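Local coordinates for UPF0255 protein frsA (Vibrio vulnificus, PDB 4I4C) that probably hydrolyses carboxylic esters, as a two-domain member of the FrsA family with an alpha/beta-hydrolase core, at residues A182-T187 and A223-D228; L247-L252 and F283-K288; I289-I294 and I406-D411. All blocks are in the same frame, centred on the assembly; numbering follows the deposited sequence.

Contact 1 of 3, residues A182-T187 and A223-D228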
loop_
_atom_site.group_PDB
_atom_site.type_symbol
_atom_site.label_atom_id
_atom_site.label_comp_id
_atom_site.label_asym_id
_atom_site.label_seq_id
_atom_site.Cartn_x
_atom_site.Cartn_y
_atom_site.Cartn_z
ATOM N N ALA A 182 7.095 -12.759 2.162
ATOM C CA ALA A 182 7.640 -11.473 2.584
ATOM C C ALA A 182 8.997 -11.200 1.933
ATOM O O ALA A 182 9.712 -12.125 1.552
ATOM C CB ALA A 182 7.739 -11.415 4.125
ATOM N N HIS A 183 9.355 -9.930 1.803
ATOM C CA HIS A 183 10.643 -9.587 1.209
ATOM C C HIS A 183 11.566 -8.902 2.219
ATOM O O HIS A 183 11.279 -7.811 2.696
ATOM C CB HIS A 183 10.461 -8.701 -0.026
ATOM C CG HIS A 183 9.834 -9.402 -1.189
ATOM N ND1 HIS A 183 8.488 -9.694 -1.251
ATOM C CD2 HIS A 183 10.371 -9.878 -2.341
ATOM C CE1 HIS A 183 8.222 -10.310 -2.390
ATOM N NE2 HIS A 183 9.351 -10.433 -3.068
ATOM N N LEU A 184 12.688 -9.549 2.513
ATOM C CA LEU A 184 13.676 -9.021 3.448
ATOM C C LEU A 184 14.798 -8.320 2.700
ATOM O O LEU A 184 15.530 -8.942 1.943
ATOM C CB LEU A 184 14.245 -10.157 4.309
ATOM C CG LEU A 184 15.313 -9.811 5.351
ATOM C CD1 LEU A 184 14.755 -8.877 6.442
ATOM C CD2 LEU A 184 15.875 -11.099 5.969
ATOM N N HIS A 185 14.911 -7.018 2.906
ATOM C CA HIS A 185 15.931 -6.197 2.273
ATOM C C HIS A 185 17.046 -5.915 3.271
ATOM O O HIS A 185 16.804 -5.306 4.310
ATOM C CB HIS A 185 15.327 -4.860 1.839
ATOM C CG HIS A 185 14.083 -4.998 1.021
ATOM N ND1 HIS A 185 12.914 -5.511 1.526
ATOM C CD2 HIS A 185 13.839 -4.688 -0.277
ATOM C CE1 HIS A 185 11.991 -5.516 0.571
ATOM N NE2 HIS A 185 12.530 -5.023 -0.525
ATOM N N LEU A 186 18.266 -6.331 2.950
ATOM C CA LEU A 186 19.402 -6.105 3.844
ATOM C C LEU A 186 20.513 -5.312 3.157
ATOM O O LEU A 186 20.737 -5.468 1.962
ATOM C CB LEU A 186 19.947 -7.444 4.323
ATOM C CG LEU A 186 18.912 -8.351 4.975
ATOM C CD1 LEU A 186 19.110 -9.774 4.505
ATOM C CD2 LEU A 186 18.999 -8.255 6.500
ATOM N N THR A 187 21.209 -4.459 3.908
ATOM C CA THR A 187 22.359 -3.734 3.362
ATOM C C THR A 187 23.527 -4.689 3.151
ATOM O O THR A 187 24.311 -4.555 2.198
ATOM C CB THR A 187 22.812 -2.602 4.284
ATOM O OG1 THR A 187 23.073 -3.137 5.584
ATOM C CG2 THR A 187 21.729 -1.543 4.395
ATOM N N ALA A 223 17.280 -3.147 8.190
ATOM C CA ALA A 223 16.648 -4.028 7.224
ATOM C C ALA A 223 15.163 -3.720 7.081
ATOM O O ALA A 223 14.495 -3.342 8.043
ATOM C CB ALA A 223 16.854 -5.485 7.609
ATOM N N MET A 224 14.642 -3.892 5.871
ATOM C CA MET A 224 13.221 -3.702 5.652
ATOM C C MET A 224 12.585 -5.021 5.275
ATOM O O MET A 224 13.076 -5.723 4.405
ATOM C CB MET A 224 12.961 -2.656 4.568
ATOM C CG MET A 224 11.494 -2.542 4.193
ATOM S SD MET A 224 11.120 -1.206 3.049
ATOM C CE MET A 224 11.491 -1.965 1.477
ATOM N N LEU A 225 11.485 -5.357 5.933
ATOM C CA LEU A 225 10.799 -6.606 5.663
ATOM C C LEU A 225 9.378 -6.275 5.259
ATOM O O LEU A 225 8.563 -5.928 6.103
ATOM C CB LEU A 225 10.808 -7.489 6.907
ATOM C CG LEU A 225 10.161 -8.864 6.789
ATOM C CD1 LEU A 225 10.857 -9.665 5.702
ATOM C CD2 LEU A 225 10.239 -9.590 8.120
ATOM N N THR A 226 9.085 -6.342 3.961
ATOM C CA THR A 226 7.753 -5.979 3.479
ATOM C C THR A 226 6.760 -7.133 3.588
ATOM O O THR A 226 7.117 -8.302 3.430
ATOM C CB THR A 226 7.792 -5.447 2.039
ATOM O OG1 THR A 226 8.358 -6.440 1.176
ATOM C CG2 THR A 226 8.649 -4.187 1.969
ATOM N N VAL A 227 5.509 -6.789 3.881
ATOM C CA VAL A 227 4.446 -7.766 4.012
ATOM C C VAL A 227 3.166 -7.166 3.434
ATOM O O VAL A 227 2.908 -5.970 3.609
ATOM C CB VAL A 227 4.184 -8.127 5.503
ATOM C CG1 VAL A 227 3.157 -9.241 5.600
ATOM C CG2 VAL A 227 5.471 -8.539 6.217
ATOM N N ASP A 228 2.389 -7.993 2.734
ATOM C CA ASP A 228 1.043 -7.642 2.288
ATOM C C ASP A 228 -0.023 -7.974 3.347
ATOM O O ASP A 228 -0.073 -9.097 3.862
ATOM C CB ASP A 228 0.705 -8.403 1.001
ATOM C CG ASP A 228 1.436 -7.858 -0.228
ATOM O OD1 ASP A 228 1.360 -6.636 -0.477
ATOM O OD2 ASP A 228 2.081 -8.662 -0.944
#

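Contact 2 of 3, residues L247-L252 and F283-K288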
loop_
_atom_site.group_PDB
_atom_site.type_symbol
_atom_site.label_atom_id
_atom_site.label_comp_id
_atom_site.label_asym_id
_atom_site.label_seq_id
_atom_site.Cartn_x
_atom_site.Cartn_y
_atom_site.Cartn_z
ATOM N N LEU A 247 -1.057 -11.847 10.143
ATOM C CA LEU A 247 0.084 -12.283 9.354
ATOM C C LEU A 247 1.366 -11.629 9.854
ATOM O O LEU A 247 2.430 -12.247 9.871
ATOM C CB LEU A 247 -0.149 -11.972 7.865
ATOM C CG LEU A 247 -1.441 -12.457 7.197
ATOM C CD1 LEU A 247 -1.444 -12.131 5.685
ATOM C CD2 LEU A 247 -1.661 -13.940 7.405
ATOM N N HIS A 248 1.259 -10.376 10.283
ATOM C CA HIS A 248 2.411 -9.676 10.847
ATOM C C HIS A 248 2.919 -10.295 12.152
ATOM O O HIS A 248 4.129 -10.300 12.427
ATOM C CB HIS A 248 2.077 -8.201 11.038
ATOM C CG HIS A 248 1.759 -7.498 9.756
ATOM N ND1 HIS A 248 0.482 -7.427 9.248
ATOM C CD2 HIS A 248 2.558 -6.868 8.866
ATOM C CE1 HIS A 248 0.506 -6.764 8.104
ATOM N NE2 HIS A 248 1.753 -6.410 7.852
ATOM N N GLN A 249 1.991 -10.819 12.950
ATOM C CA GLN A 249 2.344 -11.449 14.214
ATOM C C GLN A 249 3.145 -12.707 13.929
ATOM O O GLN A 249 4.140 -12.998 14.606
ATOM C CB GLN A 249 1.086 -11.792 15.000
ATOM C CG GLN A 249 1.357 -12.538 16.278
ATOM C CD GLN A 249 0.419 -12.120 17.369
ATOM O OE1 GLN A 249 -0.797 -12.057 17.164
ATOM N NE2 GLN A 249 0.974 -11.805 18.536
ATOM N N ALA A 250 2.711 -13.435 12.908
ATOM C CA ALA A 250 3.380 -14.662 12.493
ATOM C C ALA A 250 4.739 -14.340 11.899
ATOM O O ALA A 250 5.702 -15.071 12.119
ATOM C CB ALA A 250 2.522 -15.451 11.489
ATOM N N VAL A 251 4.820 -13.255 11.137
ATOM C CA VAL A 251 6.100 -12.835 10.579
ATOM C C VAL A 251 7.023 -12.384 11.718
ATOM O O VAL A 251 8.225 -12.663 11.703
ATOM C CB VAL A 251 5.947 -11.707 9.530
ATOM C CG1 VAL A 251 7.302 -11.152 9.153
ATOM C CG2 VAL A 251 5.232 -12.216 8.270
ATOM N N LEU A 252 6.458 -11.703 12.714
ATOM C CA LEU A 252 7.229 -11.297 13.893
ATOM C C LEU A 252 7.769 -12.518 14.639
ATOM O O LEU A 252 8.962 -12.593 14.954
ATOM C CB LEU A 252 6.387 -10.420 14.829
ATOM C CG LEU A 252 6.970 -9.985 16.181
ATOM C CD1 LEU A 252 8.227 -9.142 16.020
ATOM C CD2 LEU A 252 5.922 -9.226 16.991
ATOM N N PHE A 283 0.120 -3.223 20.371
ATOM C CA PHE A 283 -0.578 -3.495 21.624
ATOM C C PHE A 283 -0.479 -4.975 21.960
ATOM O O PHE A 283 -0.409 -5.350 23.131
ATOM C CB PHE A 283 -2.039 -3.092 21.523
ATOM C CG PHE A 283 -2.282 -1.619 21.709
ATOM C CD1 PHE A 283 -2.250 -0.755 20.629
ATOM C CD2 PHE A 283 -2.569 -1.104 22.965
ATOM C CE1 PHE A 283 -2.489 0.591 20.795
ATOM C CE2 PHE A 283 -2.805 0.243 23.138
ATOM C CZ PHE A 283 -2.768 1.093 22.050
ATOM N N LEU A 284 -0.464 -5.817 20.931
ATOM C CA LEU A 284 -0.423 -7.261 21.141
ATOM C C LEU A 284 0.954 -7.764 21.579
ATOM O O LEU A 284 1.060 -8.659 22.419
ATOM C CB LEU A 284 -0.905 -8.002 19.891
ATOM C CG LEU A 284 -2.393 -7.854 19.545
ATOM C CD1 LEU A 284 -2.674 -8.307 18.117
ATOM C CD2 LEU A 284 -3.244 -8.641 20.506
ATOM N N GLU A 285 2.011 -7.183 21.024
ATOM C CA GLU A 285 3.359 -7.650 21.328
ATOM C C GLU A 285 4.245 -6.529 21.856
ATOM O O GLU A 285 5.084 -5.997 21.137
ATOM C CB GLU A 285 3.974 -8.281 20.085
ATOM C CG GLU A 285 3.198 -9.471 19.573
ATOM C CD GLU A 285 3.624 -10.775 20.224
ATOM O OE1 GLU A 285 4.453 -10.736 21.164
ATOM O OE2 GLU A 285 3.142 -11.843 19.781
ATOM N N GLN A 286 4.074 -6.192 23.126
ATOM C CA GLN A 286 4.685 -4.982 23.659
ATOM C C GLN A 286 6.175 -5.109 23.979
ATOM O O GLN A 286 6.840 -4.104 24.247
ATOM C CB GLN A 286 3.896 -4.480 24.875
ATOM C CG GLN A 286 2.397 -4.381 24.626
ATOM C CD GLN A 286 1.715 -3.370 25.538
ATOM O OE1 GLN A 286 2.380 -2.587 26.217
ATOM N NE2 GLN A 286 0.384 -3.382 25.554
ATOM N N GLU A 287 6.703 -6.331 23.953
ATOM C CA GLU A 287 8.126 -6.534 24.231
ATOM C C GLU A 287 8.915 -6.666 22.941
ATOM O O GLU A 287 9.992 -6.069 22.780
ATOM C CB GLU A 287 8.349 -7.772 25.108
ATOM C CG GLU A 287 8.157 -7.502 26.607
ATOM C CD GLU A 287 9.091 -6.413 27.110
ATOM O OE1 GLU A 287 10.322 -6.576 26.957
ATOM O OE2 GLU A 287 8.595 -5.393 27.643
ATOM N N LYS A 288 8.361 -7.459 22.028
ATOM C CA LYS A 288 8.995 -7.732 20.749
ATOM C C LYS A 288 9.030 -6.512 19.839
ATOM O O LYS A 288 9.928 -6.391 19.016
ATOM C CB LYS A 288 8.292 -8.889 20.036
ATOM C CG LYS A 288 8.389 -10.220 20.760
ATOM C CD LYS A 288 7.492 -11.247 20.106
ATOM C CE LYS A 288 7.342 -12.485 20.971
ATOM N NZ LYS A 288 6.219 -13.356 20.508
#

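Contact 3 of 3, residues I289-I294 and I406-D411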
loop_
_atom_site.group_PDB
_atom_site.type_symbol
_atom_site.label_atom_id
_atom_site.label_comp_id
_atom_site.label_asym_id
_atom_site.label_seq_id
_atom_site.Cartn_x
_atom_site.Cartn_y
_atom_site.Cartn_z
ATOM N N ILE A 289 8.052 -5.615 19.973
ATOM C CA ILE A 289 8.022 -4.401 19.157
ATOM C C ILE A 289 8.672 -3.245 19.913
ATOM O O ILE A 289 8.229 -2.882 20.998
ATOM C CB ILE A 289 6.586 -4.010 18.761
ATOM C CG1 ILE A 289 5.964 -5.085 17.864
ATOM C CG2 ILE A 289 6.561 -2.649 18.075
ATOM C CD1 ILE A 289 6.898 -5.548 16.758
ATOM N N LYS A 290 9.724 -2.678 19.335
ATOM C CA LYS A 290 10.483 -1.606 19.977
ATOM C C LYS A 290 10.040 -0.211 19.534
ATOM O O LYS A 290 10.255 0.771 20.246
ATOM C CB LYS A 290 11.972 -1.791 19.691
ATOM C CG LYS A 290 12.558 -3.074 20.284
ATOM C CD LYS A 290 12.284 -3.156 21.798
ATOM C CE LYS A 290 13.018 -4.320 22.469
ATOM N NZ LYS A 290 12.756 -5.641 21.792
ATOM N N ALA A 291 9.428 -0.125 18.353
ATOM C CA ALA A 291 8.982 1.163 17.821
ATOM C C ALA A 291 7.946 0.967 16.734
ATOM O O ALA A 291 8.005 -0.014 16.013
ATOM C CB ALA A 291 10.165 1.946 17.265
ATOM N N CYS A 292 7.010 1.909 16.620
ATOM C CA CYS A 292 6.005 1.882 15.563
ATOM C C CYS A 292 5.768 3.287 14.995
ATOM O O CYS A 292 5.720 4.272 15.732
ATOM C CB CYS A 292 4.686 1.266 16.069
ATOM S SG CYS A 292 3.321 1.257 14.826
ATOM N N VAL A 293 5.643 3.378 13.673
ATOM C CA VAL A 293 5.352 4.643 13.018
ATOM C C VAL A 293 4.281 4.384 11.965
ATOM O O VAL A 293 4.379 3.425 11.192
ATOM C CB VAL A 293 6.598 5.227 12.320
ATOM C CG1 VAL A 293 6.284 6.582 11.704
ATOM C CG2 VAL A 293 7.763 5.339 13.293
ATOM N N ILE A 294 3.261 5.226 11.947
ATOM C CA ILE A 294 2.181 5.093 10.990
ATOM C C ILE A 294 1.932 6.408 10.252
ATOM O O ILE A 294 2.136 7.479 10.799
ATOM C CB ILE A 294 0.875 4.591 11.653
ATOM C CG1 ILE A 294 0.377 5.580 12.717
ATOM C CG2 ILE A 294 1.074 3.201 12.271
ATOM C CD1 ILE A 294 -1.066 5.287 13.177
ATOM N N ILE A 406 12.152 8.208 10.281
ATOM C CA ILE A 406 13.481 7.628 10.380
ATOM C C ILE A 406 14.167 8.074 11.686
ATOM O O ILE A 406 14.898 7.297 12.315
ATOM C CB ILE A 406 14.323 7.904 9.100
ATOM C CG1 ILE A 406 14.289 6.687 8.166
ATOM C CG2 ILE A 406 15.765 8.204 9.439
ATOM C CD1 ILE A 406 12.921 6.063 7.981
ATOM N N LYS A 407 13.907 9.310 12.106
ATOM C CA LYS A 407 14.436 9.801 13.386
ATOM C C LYS A 407 13.893 9.001 14.568
ATOM O O LYS A 407 14.627 8.675 15.510
ATOM C CB LYS A 407 14.146 11.296 13.588
ATOM C CG LYS A 407 15.236 12.205 13.042
ATOM C CD LYS A 407 16.607 11.862 13.635
ATOM C CE LYS A 407 16.614 11.982 15.159
ATOM N NZ LYS A 407 17.989 11.896 15.734
ATOM N N TRP A 408 12.604 8.692 14.499
ATOM C CA TRP A 408 11.940 7.893 15.518
ATOM C C TRP A 408 12.592 6.518 15.580
ATOM O O TRP A 408 12.888 6.008 16.661
ATOM C CB TRP A 408 10.458 7.768 15.171
ATOM C CG TRP A 408 9.573 7.233 16.263
ATOM C CD1 TRP A 408 9.170 5.935 16.437
ATOM C CD2 TRP A 408 8.954 7.988 17.312
ATOM N NE1 TRP A 408 8.342 5.839 17.531
ATOM C CE2 TRP A 408 8.191 7.083 18.084
ATOM C CE3 TRP A 408 8.968 9.339 17.672
ATOM C CZ2 TRP A 408 7.449 7.489 19.191
ATOM C CZ3 TRP A 408 8.231 9.742 18.770
ATOM C CH2 TRP A 408 7.481 8.821 19.516
ATOM N N LEU A 409 12.829 5.928 14.411
ATOM C CA LEU A 409 13.434 4.602 14.343
ATOM C C LEU A 409 14.897 4.643 14.747
ATOM O O LEU A 409 15.390 3.740 15.416
ATOM C CB LEU A 409 13.263 4.009 12.948
ATOM C CG LEU A 409 11.794 3.697 12.679
ATOM C CD1 LEU A 409 11.494 3.729 11.192
ATOM C CD2 LEU A 409 11.421 2.347 13.278
ATOM N N GLU A 410 15.584 5.701 14.344
ATOM C CA GLU A 410 16.947 5.946 14.776
ATOM C C GLU A 410 17.011 5.986 16.302
ATOM O O GLU A 410 17.862 5.331 16.908
ATOM C CB GLU A 410 17.417 7.278 14.204
ATOM C CG GLU A 410 18.892 7.561 14.331
ATOM C CD GLU A 410 19.348 8.581 13.310
ATOM O OE1 GLU A 410 18.482 9.122 12.586
ATOM O OE2 GLU A 410 20.568 8.836 13.223
ATOM N N ASP A 411 16.102 6.744 16.919
ATOM C CA ASP A 411 16.111 6.912 18.378
ATOM C C ASP A 411 15.727 5.652 19.152
ATOM O O ASP A 411 16.305 5.367 20.200
ATOM C CB ASP A 411 15.216 8.080 18.817
ATOM C CG ASP A 411 15.679 9.426 18.259
ATOM O OD1 ASP A 411 16.834 9.526 17.785
ATOM O OD2 ASP A 411 14.883 10.389 18.296
#

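Contact 1 of 3, residues A182-T187 and A223-D228
H185 and M224 face each other on neighbouring antiparallel strands, 178-186 and 223-226, the second and third across the mixed eight-stranded sheet. The strand order 1-2-4-3-5-6-7-8, with an antiparallel second strand, is the signature of the alpha/beta-hydrolase fold. H183 with T226 and H185 with M224 are hydrogen-bonded pairs, while L184 and L225 form the non-hydrogen-bonded pair between them.

The side chain of H185 illustrates how a strand residue can use its neighbour's backbone twice. CB lies 3.5 Å from M224 O, and with CG beside its own backbone N (chi1 -52°) the ring is set on the sheet face alongside M224, ND1 turned to M224 O. There ND1 donates at 2.9 Å; the oxygen lies near the ring plane, but the donor stands well above the carbonyl plane. M224 O also accepts H185 N at 2.7 Å in a nearly straight bond (172°), so two donors grip it. Farther round, T226 OG1 lies at the ring edge near CE1, and at the tip NE2 is hydrogen-bonded to Y157 OH; this bond and that of ND1 would hold the imidazole's rotation. One ring face, CG and CD2 included, is covered by M224, whose methyl CE sits 3.7 Å from the ring centroid, 9° off the normal, a CH-pi contact made possible by a bend at chi3.

H183 turns its ring end away from the neighbouring strand, and its ND1 shares Q206 OE1 with T226 OG1. On the other face of the sheet the packing is aliphatic. L225 CD1 reaches L184 CB at 3.7 Å and also touches A182 CB, while L186 CD2 rests 3.7 Å from A223 CB.

Contact 2 of 3, residues L247-L252 and F283-K288
Helix 246-254 runs past the end of helix 273-284, bringing Q249 opposite E285 (CA to CA 8.1 Å) and L252 opposite K288, with E285 the first residue to leave helical backbone angles. Q249 leads with its amide: CG is anti to the backbone N (chi1 176°), and NE2 donates to E285 OE2 at 2.5 Å, a distance short enough to be doubtful in its exact value. OE2 lies close to the amide plane and is approached on its anti side, yet the amide and carboxylate planes stand 79° apart. The bend of E285 at chi2 (-88°) leaves its other oxygen, OE1, in a salt bridge with K288 NZ at 3.2 Å whose hydrogen bond is weak. That ammonium is also hydrogen-bonded to N253 OD1.

In the alpha/beta-hydrolase core each of these helices follows a strand of the central sheet, 223-226 and 266-271 respectively, and L252 and H248 both pack against L281. L252 forms the apolar floor of the polar group: CD2 slides along E285 to meet CG at 3.8 Å, and also lies 3.9 Å from K288 CB. Toward the surface, the exposed L284 brings CD1 to 4.3 Å from Q249 OE1.

Contact 3 of 3, residues I289-I294 and I406-D411
W408 and V293 make the tight part of this contact, with V293 CG2 set 3.5 Å from W408 CD1 and approaching the indole obliquely. CG of the tryptophan lies anti to its backbone N (chi1 -167°), which swings the ring from the helix toward the strand. The indole N-H is used by P357 O, a hydrogen bond to the chain entering the adjacent strand 358-363; C292 O, 3.5 Å from W408 NE1, is not hydrogen-bonded to it.

Beside the ring the fit is looser. The methyl of A291 faces both W408 and L409, its CB 4.2 Å from W408 CD1 and equally far from L409 CD2. L409 CG is 4.4 Å from V293 CG2.

Here the C-terminal helix 394-413 of the alpha/beta-hydrolase fold lies on the sheet, antiparallel to strand 291-295, with short-segment axes 8.6 Å apart and at 176°. Alternation along the strand serves both faces: A291 and V293 look toward this helix, whereas C292 points away to M278 and S282 of helix 273-284. On the helix's solvent side, the exposed K407 and D411 are joined one turn apart by a salt bridge with a weak hydrogen bond, NZ to OD1 3.3 Å.

Read from the N terminus, the three contacts close in series; none nests in or crosses another. Contact 1 brings together strands separated by strand 193-199 and helix 210-217. The chain then enters helix 246-254, and contact 2 closes around strand 266-271 and most of helix 273-284. Contact 3 follows at once, spanning 111 residues to fasten the C-terminal helix to strand 291-295, third from the 385-389 edge of the sheet. Side chains join consecutive contacts: L225 CD2 meets V251 CG1 at 3.5 Å between contacts 1 and 2, and L252 CD2 meets I289 CD1 at 3.8 Å between contacts 2 and 3. Contacts 1 and 3 do not touch, but share the sheet.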